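Local coordinates for protein COBE (Pseudomonas aeruginosa, PDB 2W6K) that probably takes part in cobalamin (vitamin B12) biosynthesis as a member of the CbiG C-terminal family, at residues 10-20 against 44-55. Residues are numbered along the deposited sequence; the frame is centred on the assembly and turned at random.
Sequences SLLIAGIGCRR and ELDALASIDGKR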
ATOM      1  N   SER A  10       5.742   5.985  13.265  1.00 34.56           N
ATOM      2  CA  SER A  10       5.214   4.629  13.110  1.00 32.07           C
ATOM      3  C   SER A  10       4.283   4.553  11.912  1.00 29.86           C
ATOM      4  O   SER A  10       3.068   4.363  12.059  1.00 30.27           O
ATOM      5  CB  SER A  10       4.455   4.220  14.365  1.00 32.73           C
ATOM      6  OG  SER A  10       3.480   5.202  14.672  1.00 34.65           O
ATOM      7  N   LEU A  11       4.832   4.663  10.716  1.00 25.86           N
ATOM      8  CA  LEU A  11       3.936   4.787   9.590  1.00 22.45           C
ATOM      9  C   LEU A  11       3.389   3.472   9.083  1.00 18.70           C
ATOM     10  O   LEU A  11       4.056   2.439   9.111  1.00 18.18           O
ATOM     11  CB  LEU A  11       4.501   5.654   8.476  1.00 24.22           C
ATOM     12  CG  LEU A  11       5.769   5.440   7.706  1.00 26.74           C
ATOM     13  CD1 LEU A  11       5.488   4.620   6.472  1.00 27.54           C
ATOM     14  CD2 LEU A  11       6.244   6.822   7.328  1.00 29.77           C
ATOM     15  N   LEU A  12       2.150   3.539   8.627  1.00 14.86           N
ATOM     16  CA  LEU A  12       1.459   2.363   8.150  1.00 11.31           C
ATOM     17  C   LEU A  12       0.846   2.745   6.814  1.00 11.25           C
ATOM     18  O   LEU A  12       0.054   3.706   6.730  1.00 10.19           O
ATOM     19  CB  LEU A  12       0.363   2.006   9.133  1.00 11.46           C
ATOM     20  CG  LEU A  12      -0.505   0.817   8.699  1.00  9.54           C
ATOM     21  CD1 LEU A  12       0.299  -0.493   8.652  1.00 12.07           C
ATOM     22  CD2 LEU A  12      -1.694   0.728   9.663  1.00 11.77           C
ATOM     23  N   ILE A  13       1.211   1.990   5.780  1.00  9.93           N
ATOM     24  CA  ILE A  13       0.790   2.290   4.419  1.00  9.31           C
ATOM     25  C   ILE A  13      -0.033   1.142   3.873  1.00  9.18           C
ATOM     26  O   ILE A  13       0.352  -0.005   4.050  1.00  9.17           O
ATOM     27  CB  ILE A  13       1.996   2.460   3.490  1.00  9.20           C
ATOM     28  CG1 ILE A  13       2.941   3.591   3.973  1.00 10.34           C
ATOM     29  CG2 ILE A  13       1.562   2.708   2.037  1.00  9.11           C
ATOM     30  CD1 ILE A  13       2.257   4.953   4.070  1.00 11.67           C
ATOM     31  N   ALA A  14      -1.115   1.462   3.175  1.00  8.28           N
ATOM     32  CA  ALA A  14      -1.875   0.401   2.476  1.00  7.81           C
ATOM     33  C   ALA A  14      -1.657   0.547   0.984  1.00  8.13           C
ATOM     34  O   ALA A  14      -1.969   1.600   0.446  1.00  8.31           O
ATOM     35  CB  ALA A  14      -3.347   0.507   2.783  1.00  8.48           C
ATOM     36  N   GLY A  15      -1.161  -0.512   0.324  1.00  6.70           N
ATOM     37  CA  GLY A  15      -0.997  -0.532  -1.121  1.00  7.34           C
ATOM     38  C   GLY A  15      -2.203  -1.225  -1.724  1.00  6.84           C
ATOM     39  O   GLY A  15      -2.723  -2.196  -1.146  1.00  8.31           O
ATOM     40  N   ILE A  16      -2.693  -0.706  -2.845  1.00  6.39           N
ATOM     41  CA  ILE A  16      -3.951  -1.224  -3.412  1.00  7.71           C
ATOM     42  C   ILE A  16      -3.802  -1.403  -4.913  1.00  9.13           C
ATOM     43  O   ILE A  16      -3.310  -0.508  -5.590  1.00  8.63           O
ATOM     44  CB  ILE A  16      -5.133  -0.240  -3.149  1.00  8.52           C
ATOM     45  CG1 ILE A  16      -5.339  -0.044  -1.642  1.00  7.52           C
ATOM     46  CG2 ILE A  16      -6.446  -0.772  -3.860  1.00  8.68           C
ATOM     47  CD1 ILE A  16      -6.511   0.914  -1.219  1.00 10.73           C
ATOM     48  N   GLY A  17      -4.270  -2.550  -5.420  1.00  9.99           N
ATOM     49  CA  GLY A  17      -4.348  -2.822  -6.861  1.00 11.78           C
ATOM     50  C   GLY A  17      -5.745  -3.347  -7.094  1.00 12.88           C
ATOM     51  O   GLY A  17      -6.265  -4.109  -6.260  1.00 12.61           O
ATOM     52  N   CYS A  18      -6.416  -2.894  -8.156  1.00 13.04           N
ATOM     53  CA  CYS A  18      -7.828  -3.270  -8.318  1.00 15.31           C
ATOM     54  C   CYS A  18      -8.264  -3.219  -9.772  1.00 16.34           C
ATOM     55  O   CYS A  18      -7.605  -2.563 -10.586  1.00 17.03           O
ATOM     56  CB  CYS A  18      -8.744  -2.407  -7.433  1.00 13.93           C
ATOM     57  SG  CYS A  18      -8.770  -0.634  -7.866  1.00 16.67           S
ATOM     58  N   ARG A  19      -9.352  -3.927 -10.070  1.00 18.25           N
ATOM     59  CA  ARG A  19      -9.989  -3.908 -11.383  1.00 19.07           C
ATOM     60  C   ARG A  19     -10.613  -2.547 -11.665  1.00 19.02           C
ATOM     61  O   ARG A  19     -10.974  -1.812 -10.742  1.00 19.14           O
ATOM     62  CB  ARG A  19     -11.066  -5.009 -11.488  1.00 18.91           C
ATOM     63  CG  ARG A  19     -10.547  -6.424 -11.214  1.00 21.49           C
ATOM     64  CD  ARG A  19      -9.677  -6.919 -12.368  1.00 27.03           C
ATOM     65  NE  ARG A  19      -9.504  -8.377 -12.365  1.00 29.98           N
ATOM     66  CZ  ARG A  19      -9.122  -9.090 -13.423  1.00 31.23           C
ATOM     67  NH1 ARG A  19      -8.878  -8.500 -14.590  1.00 32.70           N
ATOM     68  NH2 ARG A  19      -8.987 -10.401 -13.315  1.00 31.09           N
ATOM     69  N   ARG A  20     -10.704  -2.209 -12.954  1.00 18.92           N
ATOM     70  CA  ARG A  20     -11.397  -1.027 -13.423  1.00 18.32           C
ATOM     71  C   ARG A  20     -12.802  -0.947 -12.825  1.00 17.19           C
ATOM     72  O   ARG A  20     -13.545  -1.950 -12.784  1.00 17.79           O
ATOM     73  CB  ARG A  20     -11.443  -1.042 -14.957  1.00 18.99           C
ATOM     74  CG  ARG A  20     -11.703   0.273 -15.617  1.00 21.41           C
ATOM     75  CD  ARG A  20     -11.160   0.216 -17.057  1.00 25.27           C
ATOM     76  NE  ARG A  20     -10.418   1.426 -17.423  0.70 28.72           N
ATOM     77  CZ  ARG A  20      -9.214   1.456 -17.994  0.70 28.40           C
ATOM     78  NH1 ARG A  20      -8.563   0.338 -18.295  0.70 29.88           N
ATOM     79  NH2 ARG A  20      -8.657   2.628 -18.269  0.70 30.46           N
ATOM     80  N   GLU A  44      -5.228   4.303  12.100  1.00 14.42           N
ATOM     81  CA  GLU A  44      -3.783   4.211  12.120  1.00 14.41           C
ATOM     82  C   GLU A  44      -3.120   4.384  10.758  1.00 13.55           C
ATOM     83  O   GLU A  44      -1.918   4.621  10.677  1.00 15.05           O
ATOM     84  CB  GLU A  44      -3.360   2.862  12.693  1.00 14.39           C
ATOM     85  CG  GLU A  44      -3.734   2.704  14.139  1.00 17.32           C
ATOM     86  CD  GLU A  44      -3.210   1.409  14.660  1.00 19.95           C
ATOM     87  OE1 GLU A  44      -4.003   0.453  14.775  1.00 20.67           O
ATOM     88  OE2 GLU A  44      -1.997   1.367  14.904  1.00 24.06           O
ATOM     89  N   LEU A  45      -3.886   4.210   9.686  1.00 13.99           N
ATOM     90  CA  LEU A  45      -3.322   4.390   8.347  1.00 14.53           C
ATOM     91  C   LEU A  45      -2.819   5.794   8.127  1.00 14.22           C
ATOM     92  O   LEU A  45      -3.530   6.749   8.422  1.00 14.50           O
ATOM     93  CB  LEU A  45      -4.412   4.185   7.297  1.00 14.69           C
ATOM     94  CG  LEU A  45      -4.692   2.857   6.655  1.00 18.09           C
ATOM     95  CD1 LEU A  45      -5.529   3.157   5.418  1.00 18.13           C
ATOM     96  CD2 LEU A  45      -3.398   2.123   6.284  1.00 15.86           C
ATOM     97  N   ASP A  46      -1.639   5.917   7.536  1.00 13.67           N
ATOM     98  CA  ASP A  46      -1.088   7.202   7.126  1.00 14.03           C
ATOM     99  C   ASP A  46      -1.385   7.584   5.674  1.00 12.98           C
ATOM    100  O   ASP A  46      -1.583   8.761   5.377  1.00 13.86           O
ATOM    101  CB  ASP A  46       0.395   7.237   7.387  1.00 14.77           C
ATOM    102  CG  ASP A  46       0.705   7.167   8.865  1.00 17.56           C
ATOM    103  OD1 ASP A  46       0.498   8.188   9.560  1.00 21.76           O
ATOM    104  OD2 ASP A  46       1.125   6.099   9.330  1.00 18.17           O
ATOM    105  N   ALA A  47      -1.394   6.613   4.761  1.00 11.09           N
ATOM    106  CA  ALA A  47      -1.580   6.942   3.341  1.00 10.47           C
ATOM    107  C   ALA A  47      -1.953   5.699   2.564  1.00  9.40           C
ATOM    108  O   ALA A  47      -1.727   4.585   3.040  1.00 11.18           O
ATOM    109  CB  ALA A  47      -0.305   7.496   2.776  1.00 10.81           C
ATOM    110  N   LEU A  48      -2.455   5.908   1.347  1.00  8.30           N
ATOM    111  CA  LEU A  48      -2.719   4.798   0.447  1.00  7.36           C
ATOM    112  C   LEU A  48      -1.713   4.916  -0.698  1.00  7.65           C
ATOM    113  O   LEU A  48      -1.235   6.022  -1.000  1.00  7.18           O
ATOM    114  CB  LEU A  48      -4.114   4.886  -0.156  1.00  8.73           C
ATOM    115  CG  LEU A  48      -5.314   5.026   0.791  1.00  8.62           C
ATOM    116  CD1 LEU A  48      -6.488   5.296  -0.054  1.00 12.12           C
ATOM    117  CD2 LEU A  48      -5.472   3.716   1.587  1.00 11.23           C
ATOM    118  N   ALA A  49      -1.367   3.787  -1.313  1.00  7.47           N
ATOM    119  CA  ALA A  49      -0.410   3.808  -2.428  1.00  7.29           C
ATOM    120  C   ALA A  49      -0.895   2.914  -3.540  1.00  8.02           C
ATOM    121  O   ALA A  49      -1.475   1.880  -3.275  1.00  8.31           O
ATOM    122  CB  ALA A  49       0.971   3.334  -1.978  1.00  8.98           C
ATOM    123  N   SER A  50      -0.643   3.325  -4.784  1.00  8.26           N
ATOM    124  CA  SER A  50      -0.920   2.452  -5.923  1.00  7.05           C
ATOM    125  C   SER A  50       0.012   2.807  -7.060  1.00  7.59           C
ATOM    126  O   SER A  50       0.956   3.547  -6.892  1.00  8.52           O
ATOM    127  CB  SER A  50      -2.403   2.528  -6.363  1.00  7.10           C
ATOM    128  OG  SER A  50      -2.726   1.473  -7.260  1.00  9.70           O
ATOM    129  N   ILE A  51      -0.220   2.182  -8.194  1.00  8.13           N
ATOM    130  CA  ILE A  51       0.624   2.446  -9.362  1.00  9.67           C
ATOM    131  C   ILE A  51       0.059   3.572 -10.222  1.00 10.59           C
ATOM    132  O   ILE A  51      -1.153   3.724 -10.373  1.00 11.32           O
ATOM    133  CB  ILE A  51       0.831   1.154 -10.185  1.00  8.75           C
ATOM    134  CG1 ILE A  51       1.969   1.338 -11.200  1.00 10.25           C
ATOM    135  CG2 ILE A  51      -0.431   0.723 -10.853  1.00  9.64           C
ATOM    136  CD1 ILE A  51       2.480  -0.023 -11.756  1.00 10.52           C
ATOM    137  N   ASP A  52       0.959   4.360 -10.806  1.00 12.90           N
ATOM    138  CA  ASP A  52       0.557   5.431 -11.662  1.00 15.41           C
ATOM    139  C   ASP A  52       0.431   4.843 -13.039  1.00 17.72           C
ATOM    140  O   ASP A  52       1.087   3.839 -13.368  1.00 17.38           O
ATOM    141  CB  ASP A  52       1.579   6.580 -11.664  1.00 16.65           C
ATOM    142  CG  ASP A  52       0.940   7.905 -12.017  1.00 18.87           C
ATOM    143  OD1 ASP A  52      -0.294   7.947 -12.263  1.00 20.00           O
ATOM    144  OD2 ASP A  52       1.657   8.908 -12.039  1.00 21.20           O
ATOM    145  N   GLY A  53      -0.422   5.452 -13.848  1.00 19.69           N
ATOM    146  CA  GLY A  53      -0.543   5.001 -15.237  1.00 22.29           C
ATOM    147  C   GLY A  53      -1.634   5.793 -15.881  1.00 23.78           C
ATOM    148  O   GLY A  53      -2.017   6.850 -15.380  1.00 23.98           O
ATOM    149  N   LYS A  54      -2.145   5.303 -16.999  1.00 25.92           N
ATOM    150  CA  LYS A  54      -3.081   6.158 -17.706  1.00 28.18           C
ATOM    151  C   LYS A  54      -4.568   6.050 -17.353  1.00 28.32           C
ATOM    152  O   LYS A  54      -5.307   7.022 -17.545  1.00 29.09           O
ATOM    153  CB  LYS A  54      -2.739   6.306 -19.187  1.00 28.72           C
ATOM    154  CG  LYS A  54      -1.795   7.508 -19.339  1.00 31.35           C
ATOM    155  CD  LYS A  54      -1.557   7.923 -20.764  1.00 35.05           C
ATOM    156  CE  LYS A  54      -0.119   7.671 -21.159  1.00 36.01           C
ATOM    157  NZ  LYS A  54       0.089   8.127 -22.557  1.00 37.26           N
ATOM    158  N   ARG A  55      -4.974   4.930 -16.750  1.00 28.50           N
ATOM    159  CA  ARG A  55      -6.356   4.783 -16.248  1.00 28.35           C
ATOM    160  C   ARG A  55      -6.707   5.838 -15.182  1.00 28.00           C
ATOM    161  O   ARG A  55      -5.887   6.151 -14.316  1.00 28.39           O
ATOM    162  CB  ARG A  55      -6.600   3.370 -15.695  1.00 28.76           C
ATOM    163  CG  ARG A  55      -5.747   3.000 -14.493  1.00 29.75           C
ATOM    164  CD  ARG A  55      -6.607   2.540 -13.319  1.00 30.89           C
ATOM    165  NE  ARG A  55      -7.074   1.173 -13.454  1.00 28.22           N
ATOM    166  CZ  ARG A  55      -7.251   0.315 -12.449  1.00 25.00           C
ATOM    167  NH1 ARG A  55      -7.007   0.658 -11.182  1.00 25.23           N
ATOM    168  NH2 ARG A  55      -7.678  -0.906 -12.725  1.00 23.80           N
TER
HETATM  169  O   HOH W   1       0.402   4.849  12.037  1.00 30.80           O
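The carbonyl oxygen of Cys-18 is gripped by both terminal nitrogens of Arg-55: NH2 lies 2.7 Å from Cys-18 O in a nearly straight bond at the guanidinium edge, while NH1 adds a weak second one. Reaching it takes a long, flexible residue, whose chain bends twice, about CB-CG and CG-CD (125° and 79°), to bring the guanidinium round. NH1 also forms a salt bridge with Glu-57. The side chains of Arg-20 and Arg-55 run past each other in opposite directions, their guanidinium planes steeply inclined, with Arg-20 NH2 3.4 Å from Arg-55 CB.

Where strand 47-51 is leaving its neighbour, Ser-50 replaces a backbone donor: with OG anti to the backbone N (chi1 -167°), its hydroxyl donates to Ile-16 O at 2.7 Å. Between strands 12-18 and 47-51, parallel pairing runs through Ala-14 N to Ala-47 O, Ala-49 N to Ala-14 O and Ile-16 N to Ala-49 O. At the other end Asp-46 clasps Leu-12 twice: its N donates to Leu-12 O, and its OD2 accepts from Leu-12 N at 2.8 Å through the anti lone pair, a carboxylate standing in for a strand carbonyl. The cost falls on Ala-47 N, which regular pairing would give Leu-12 O: it is buried with no partner.

Alternate residues point to opposite faces, and small ones (Ala-14, Gly-15, Ala-47, Ala-49) let leucines and isoleucines pack close. Ala-14 CB touches CD2 of both Leu-45 and Leu-48, while on the other face Ile-13 sends CD1 to Ala-47 CB and CG2 to Ala-49 CB.

The strands belong to a beta-alpha-beta unit whose helix 24-37, with helix 58-67, covers the Ala-14 and Ile-16 face; helix 102-115 packs on the Ile-13 and Ala-49 face, and strand 131-138 runs antiparallel beside strand 12-18.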